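Local structure of L-Ala-D/L-Glu epimerase, a muconate lactonizing enzyme (Klebsiella pneumoniae subsp. pneumoniae MGH 78578, 3FCP) at residues V139-A144 / E327-L332; R165-K170 / A194-D199. The protein belongs to the muconate lactonizing enzyme branch of the enolase superfamily and holds a magnesium ion in its C-terminal barrel domain. One frame throughout, in Å; residues are numbered along the deposited sequence.

The two contacts lie side by side in the barrel domain, their centres about 10 Å apart and on the same side of the chain's centre. Strand 136-143, which carries residues 139-144 of contact 1, is the parallel neighbour of strand 166-170, which pairs in turn with strand 195-199 in contact 2. Along the chain, residues 139-144 come first, then 165-170 and 194-199, and 327-332 much later, after helix 307-317. A salt bridge of 2.8 Å from Lys-168 NZ to Glu-327 OE1 ties the contacts together. The first three barrel strands and the loop after helix 307-317 meet at Lys-168; the side chains of Asp-199 and Glu-327 lie about 4 and 7 Å from the magnesium ion.

Contact 1. Residues V139-A144 / E327-L332; sequences VLWTLA and EMFGPL
Glu-327, whose CB packs 3.9 Å from Leu-140 CD1, has a carboxylate oxygen gripped twice: OE1 takes the salt bridge from Lys-168 NZ and a hydrogen bond with Tyr-299 OH, while Thr-302 N holds OE2, which should fix the rotation of the group. The side chain of Glu-327 comes within about 7 Å of the magnesium ion. Leu-140 and Glu-327 run side by side in the same direction, so the meeting is one of aliphatic flanks.

Phe-329 carries most of the rest. With CG lodged between the backbone N and the carbonyl carbon (chi1 59°), its ring reaches across to strand 136-143. Leu-140 O lies 3.4 Å from Phe-329 CD2, and Thr-142 OG1, 3.3 Å from Phe-329 CZ, is buried with no polar partner in the model. The six-membered ring of Trp-141 meets the phenyl ring obliquely, centroids 5.3 Å apart and planes at 60°; Trp-141 CZ3 and CE3 lie against Phe-329 CB and CG, the side chains crossing at about a right angle.

The setting is the closure of the enolase-superfamily barrel: backbone bonding of Leu-140 to Thr-326 joins the first barrel strand to the chain that follows helix 307-317, while Tyr-299 belongs to strand 297-300.

An inverse gamma turn centred on Met-328 bends that chain, and Val-139 CG1 sits against it, 3.6 Å from Met-328 C. Farther along, a short 3-10 segment begins, with Leu-332 N bonded to Phe-329 O at 2.9 Å. It brings Leu-332 CB to 4.2 Å from Trp-141 CZ3, while the indole NE1 bonds to Glu-154 of helix 148-158.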
loop_
_atom_site.group_PDB
_atom_site.type_symbol
_atom_site.label_atom_id
_atom_site.label_comp_id
_atom_site.label_asym_id
_atom_site.label_seq_id
_atom_site.Cartn_x
_atom_site.Cartn_y
_atom_site.Cartn_z
ATOM N N VAL A 139 -17.594 35.214 -11.794
ATOM C CA VAL A 139 -18.636 34.754 -10.889
ATOM C C VAL A 139 -19.672 34.001 -11.724
ATOM O O VAL A 139 -20.279 34.571 -12.636
ATOM C CB VAL A 139 -19.336 35.944 -10.190
ATOM C CG1 VAL A 139 -20.443 35.436 -9.283
ATOM C CG2 VAL A 139 -18.325 36.758 -9.396
ATOM N N LEU A 140 -19.861 32.720 -11.433
ATOM C CA LEU A 140 -20.841 31.944 -12.179
ATOM C C LEU A 140 -22.213 32.146 -11.554
ATOM O O LEU A 140 -22.351 32.861 -10.559
ATOM C CB LEU A 140 -20.455 30.462 -12.174
ATOM C CG LEU A 140 -20.161 29.772 -10.836
ATOM C CD1 LEU A 140 -21.450 29.569 -10.043
ATOM C CD2 LEU A 140 -19.490 28.424 -11.110
ATOM N N TRP A 141 -23.231 31.532 -12.145
ATOM C CA TRP A 141 -24.588 31.643 -11.623
ATOM C C TRP A 141 -25.113 30.240 -11.333
ATOM O O TRP A 141 -24.828 29.298 -12.074
ATOM C CB TRP A 141 -25.498 32.348 -12.640
ATOM C CG TRP A 141 -26.888 32.592 -12.134
ATOM C CD1 TRP A 141 -28.043 32.030 -12.600
ATOM C CD2 TRP A 141 -27.267 33.436 -11.041
ATOM N NE1 TRP A 141 -29.117 32.469 -11.861
ATOM C CE2 TRP A 141 -28.669 33.333 -10.897
ATOM C CE3 TRP A 141 -26.556 34.268 -10.166
ATOM C CZ2 TRP A 141 -29.375 34.031 -9.913
ATOM C CZ3 TRP A 141 -27.259 34.964 -9.185
ATOM C CH2 TRP A 141 -28.656 34.839 -9.068
ATOM N N THR A 142 -25.862 30.094 -10.250
ATOM C CA THR A 142 -26.403 28.791 -9.905
ATOM C C THR A 142 -27.835 28.663 -10.389
ATOM O O THR A 142 -28.630 29.597 -10.286
ATOM C CB THR A 142 -26.346 28.530 -8.377
ATOM O OG1 THR A 142 -24.985 28.315 -7.980
ATOM C CG2 THR A 142 -27.163 27.296 -8.001
ATOM N N LEU A 143 -28.143 27.500 -10.949
ATOM C CA LEU A 143 -29.475 27.196 -11.446
ATOM C C LEU A 143 -30.037 26.169 -10.473
ATOM O O LEU A 143 -29.590 25.021 -10.443
ATOM C CB LEU A 143 -29.376 26.619 -12.861
ATOM C CG LEU A 143 -28.715 27.578 -13.857
ATOM C CD1 LEU A 143 -28.406 26.867 -15.157
ATOM C CD2 LEU A 143 -29.633 28.766 -14.100
ATOM N N ALA A 144 -30.995 26.592 -9.655
ATOM C CA ALA A 144 -31.589 25.699 -8.666
ATOM C C ALA A 144 -33.054 26.013 -8.369
ATOM O O ALA A 144 -33.487 25.927 -7.220
ATOM C CB ALA A 144 -30.780 25.756 -7.376
ATOM N N GLU A 327 -17.916 31.519 -7.061
ATOM C CA GLU A 327 -19.371 31.517 -6.996
ATOM C C GLU A 327 -19.821 32.620 -6.036
ATOM O O GLU A 327 -20.735 32.431 -5.232
ATOM C CB GLU A 327 -19.882 30.153 -6.510
ATOM C CG GLU A 327 -19.137 29.604 -5.294
ATOM C CD GLU A 327 -19.731 28.313 -4.777
ATOM O OE1 GLU A 327 -20.215 27.507 -5.599
ATOM O OE2 GLU A 327 -19.697 28.091 -3.548
ATOM N N MET A 328 -19.180 33.782 -6.121
ATOM C CA MET A 328 -19.526 34.882 -5.229
ATOM C C MET A 328 -20.694 35.762 -5.686
ATOM O O MET A 328 -20.551 36.975 -5.881
ATOM C CB MET A 328 -18.278 35.718 -4.946
ATOM C CG MET A 328 -17.621 35.356 -3.594
ATOM S SD MET A 328 -17.155 33.626 -3.371
ATOM C CE MET A 328 -18.438 32.912 -3.268
ATOM N N PHE A 329 -21.863 35.134 -5.818
ATOM C CA PHE A 329 -23.083 35.818 -6.251
ATOM C C PHE A 329 -24.067 36.049 -5.101
ATOM O O PHE A 329 -25.195 36.509 -5.318
ATOM C CB PHE A 329 -23.762 34.996 -7.355
ATOM C CG PHE A 329 -24.127 33.595 -6.935
ATOM C CD1 PHE A 329 -25.222 33.365 -6.109
ATOM C CD2 PHE A 329 -23.365 32.508 -7.355
ATOM C CE1 PHE A 329 -25.554 32.077 -5.703
ATOM C CE2 PHE A 329 -23.688 31.211 -6.955
ATOM C CZ PHE A 329 -24.786 30.995 -6.126
ATOM N N GLY A 330 -23.632 35.727 -3.886
ATOM C CA GLY A 330 -24.472 35.885 -2.711
ATOM C C GLY A 330 -25.253 37.189 -2.615
ATOM O O GLY A 330 -26.451 37.163 -2.335
ATOM N N PRO A 331 -24.609 38.346 -2.836
ATOM C CA PRO A 331 -25.309 39.635 -2.757
ATOM C C PRO A 331 -26.452 39.772 -3.762
ATOM O O PRO A 331 -27.434 40.461 -3.500
ATOM C CB PRO A 331 -24.196 40.652 -3.025
ATOM C CG PRO A 331 -22.972 39.959 -2.519
ATOM C CD PRO A 331 -23.165 38.553 -3.040
ATOM N N LEU A 332 -26.315 39.115 -4.909
ATOM C CA LEU A 332 -27.330 39.182 -5.955
ATOM C C LEU A 332 -28.630 38.460 -5.613
ATOM O O LEU A 332 -29.630 38.608 -6.321
ATOM C CB LEU A 332 -26.760 38.638 -7.269
ATOM C CG LEU A 332 -25.565 39.426 -7.812
ATOM C CD1 LEU A 332 -25.075 38.809 -9.105
ATOM C CD2 LEU A 332 -25.969 40.875 -8.027
#

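Contact 2. Residues R165-K170 / A194-D199; sequences RAFKLK and ASIRVD
The beta-alpha-beta unit of strand 166-170, helix 176-189 and strand 195-199 forms this part of the barrel, its strands parallel with directions 26° apart. Five backbone hydrogen bonds zip them together, from Ser-195 N to Arg-165 O at 2.8 Å through to Asp-199 N on Leu-169 O at 2.7 Å.

On the helix-facing side, Ala-194 CB meets the edge of the Phe-167 ring, in its plane, 3.6 Å from CE2. Ile-196 CG2 lies 3.8 Å from Leu-169 CD1, and helix 176-189 covers both residues.

The face carrying Ala-166, Lys-168, Lys-170, Ser-195, Arg-197 and Asp-199 is largely polar. Arg-197, bent at chi2 (92°), turns NE back to Ser-195 OG at 2.8 Å, near the guanidinium plane, while Ala-166 CB lies over one face of that group. Lys-168 and Lys-170 form the Lys-X-Lys pattern at the end of the second barrel strand, as in muconate lactonizing enzyme relatives. Fully extended, Lys-168 brings NZ to 3.2 Å from Asp-199 OD2, a weak bond within a salt bridge; its stronger partner is Glu-327, and Glu-225 makes a further salt bridge. Lys-170 NZ makes a long salt bridge to the same oxygen.

Two loosely held lysines on OD2 and the amide of Asn-201, a magnesium ligand, on OD1 would probably limit rotation of the Asp-199 carboxylate, consistent with a second-shell role for a side chain about 4 Å from the magnesium ion.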
loop_
_atom_site.group_PDB
_atom_site.type_symbol
_atom_site.label_atom_id
_atom_site.label_comp_id
_atom_site.label_asym_id
_atom_site.label_seq_id
_atom_site.Cartn_x
_atom_site.Cartn_y
_atom_site.Cartn_z
ATOM N N ARG A 165 -21.405 32.563 -18.350
ATOM C CA ARG A 165 -20.749 31.588 -19.213
ATOM C C ARG A 165 -20.495 30.283 -18.454
ATOM O O ARG A 165 -20.175 29.256 -19.053
ATOM C CB ARG A 165 -19.434 32.161 -19.742
ATOM C CG ARG A 165 -19.567 33.586 -20.245
ATOM C CD ARG A 165 -18.313 34.049 -20.958
ATOM N NE ARG A 165 -18.108 33.343 -22.221
ATOM C CZ ARG A 165 -18.941 33.402 -23.258
ATOM N NH1 ARG A 165 -20.046 34.135 -23.193
ATOM N NH2 ARG A 165 -18.667 32.725 -24.365
ATOM N N ALA A 166 -20.636 30.337 -17.132
ATOM C CA ALA A 166 -20.458 29.162 -16.288
ATOM C C ALA A 166 -21.689 29.041 -15.402
ATOM O O ALA A 166 -22.185 30.037 -14.876
ATOM C CB ALA A 166 -19.206 29.299 -15.432
ATOM N N PHE A 167 -22.188 27.821 -15.247
ATOM C CA PHE A 167 -23.361 27.585 -14.424
ATOM C C PHE A 167 -23.138 26.415 -13.474
ATOM O O PHE A 167 -22.498 25.427 -13.828
ATOM C CB PHE A 167 -24.572 27.293 -15.315
ATOM C CG PHE A 167 -24.894 28.401 -16.278
ATOM C CD1 PHE A 167 -25.581 29.534 -15.853
ATOM C CD2 PHE A 167 -24.483 28.326 -17.603
ATOM C CE1 PHE A 167 -25.857 30.582 -16.738
ATOM C CE2 PHE A 167 -24.754 29.370 -18.495
ATOM C CZ PHE A 167 -25.441 30.498 -18.059
ATOM N N LYS A 168 -23.666 26.545 -12.262
ATOM C CA LYS A 168 -23.567 25.495 -11.257
ATOM C C LYS A 168 -24.982 24.995 -10.999
ATOM O O LYS A 168 -25.845 25.754 -10.560
ATOM C CB LYS A 168 -22.946 26.048 -9.969
ATOM C CG LYS A 168 -23.093 25.140 -8.754
ATOM C CD LYS A 168 -22.373 25.710 -7.534
ATOM C CE LYS A 168 -22.837 25.030 -6.252
ATOM N NZ LYS A 168 -21.994 25.378 -5.066
ATOM N N LEU A 169 -25.228 23.723 -11.290
ATOM C CA LEU A 169 -26.556 23.154 -11.090
ATOM C C LEU A 169 -26.609 22.360 -9.798
ATOM O O LEU A 169 -25.729 21.541 -9.521
ATOM C CB LEU A 169 -26.932 22.233 -12.254
ATOM C CG LEU A 169 -26.422 22.567 -13.656
ATOM C CD1 LEU A 169 -27.036 21.580 -14.647
ATOM C CD2 LEU A 169 -26.760 23.993 -14.024
ATOM N N LYS A 170 -27.637 22.605 -8.998
ATOM C CA LYS A 170 -27.769 21.872 -7.753
ATOM C C LYS A 170 -28.705 20.698 -7.975
ATOM O O LYS A 170 -29.788 20.845 -8.548
ATOM C CB LYS A 170 -28.283 22.786 -6.636
ATOM C CG LYS A 170 -27.317 23.931 -6.332
ATOM C CD LYS A 170 -27.269 24.295 -4.850
ATOM C CE LYS A 170 -26.667 23.172 -4.009
ATOM N NZ LYS A 170 -26.519 23.573 -2.569
ATOM N N ALA A 194 -21.106 27.375 -22.641
ATOM C CA ALA A 194 -21.237 27.408 -21.192
ATOM C C ALA A 194 -20.600 26.233 -20.463
ATOM O O ALA A 194 -20.749 25.081 -20.867
ATOM C CB ALA A 194 -22.708 27.509 -20.812
ATOM N N SER A 195 -19.884 26.540 -19.385
ATOM C CA SER A 195 -19.250 25.517 -18.560
ATOM C C SER A 195 -20.307 25.053 -17.565
ATOM O O SER A 195 -20.827 25.849 -16.781
ATOM C CB SER A 195 -18.054 26.099 -17.797
ATOM O OG SER A 195 -17.527 25.157 -16.873
ATOM N N ILE A 196 -20.629 23.770 -17.597
ATOM C CA ILE A 196 -21.638 23.237 -16.697
ATOM C C ILE A 196 -21.019 22.455 -15.544
ATOM O O ILE A 196 -20.269 21.503 -15.760
ATOM C CB ILE A 196 -22.622 22.292 -17.440
ATOM C CG1 ILE A 196 -23.241 23.009 -18.648
ATOM C CG2 ILE A 196 -23.702 21.807 -16.474
ATOM C CD1 ILE A 196 -24.018 24.270 -18.309
ATOM N N ARG A 197 -21.332 22.875 -14.323
ATOM C CA ARG A 197 -20.845 22.189 -13.133
ATOM C C ARG A 197 -22.084 21.774 -12.348
ATOM O O ARG A 197 -23.135 22.412 -12.462
ATOM C CB ARG A 197 -19.986 23.116 -12.257
ATOM C CG ARG A 197 -18.750 23.734 -12.938
ATOM C CD ARG A 197 -19.073 25.089 -13.564
ATOM N NE ARG A 197 -17.890 25.745 -14.122
ATOM C CZ ARG A 197 -16.905 26.271 -13.399
ATOM N NH1 ARG A 197 -16.945 26.228 -12.074
ATOM N NH2 ARG A 197 -15.878 26.847 -14.004
ATOM N N VAL A 198 -21.978 20.702 -11.570
ATOM C CA VAL A 198 -23.108 20.260 -10.756
ATOM C C VAL A 198 -22.635 20.126 -9.317
ATOM O O VAL A 198 -21.451 19.885 -9.058
ATOM C CB VAL A 198 -23.682 18.896 -11.225
ATOM C CG1 VAL A 198 -23.997 18.948 -12.718
ATOM C CG2 VAL A 198 -22.707 17.766 -10.904
ATOM N N ASP A 199 -23.564 20.285 -8.389
ATOM C CA ASP A 199 -23.271 20.183 -6.970
ATOM C C ASP A 199 -24.333 19.284 -6.351
ATOM O O ASP A 199 -25.516 19.624 -6.352
ATOM C CB ASP A 199 -23.291 21.585 -6.339
ATOM C CG ASP A 199 -22.988 21.572 -4.847
ATOM O OD1 ASP A 199 -22.460 20.556 -4.348
ATOM O OD2 ASP A 199 -23.273 22.590 -4.179
HETATM O O HOH W 1 -23.242 23.007 -1.697
#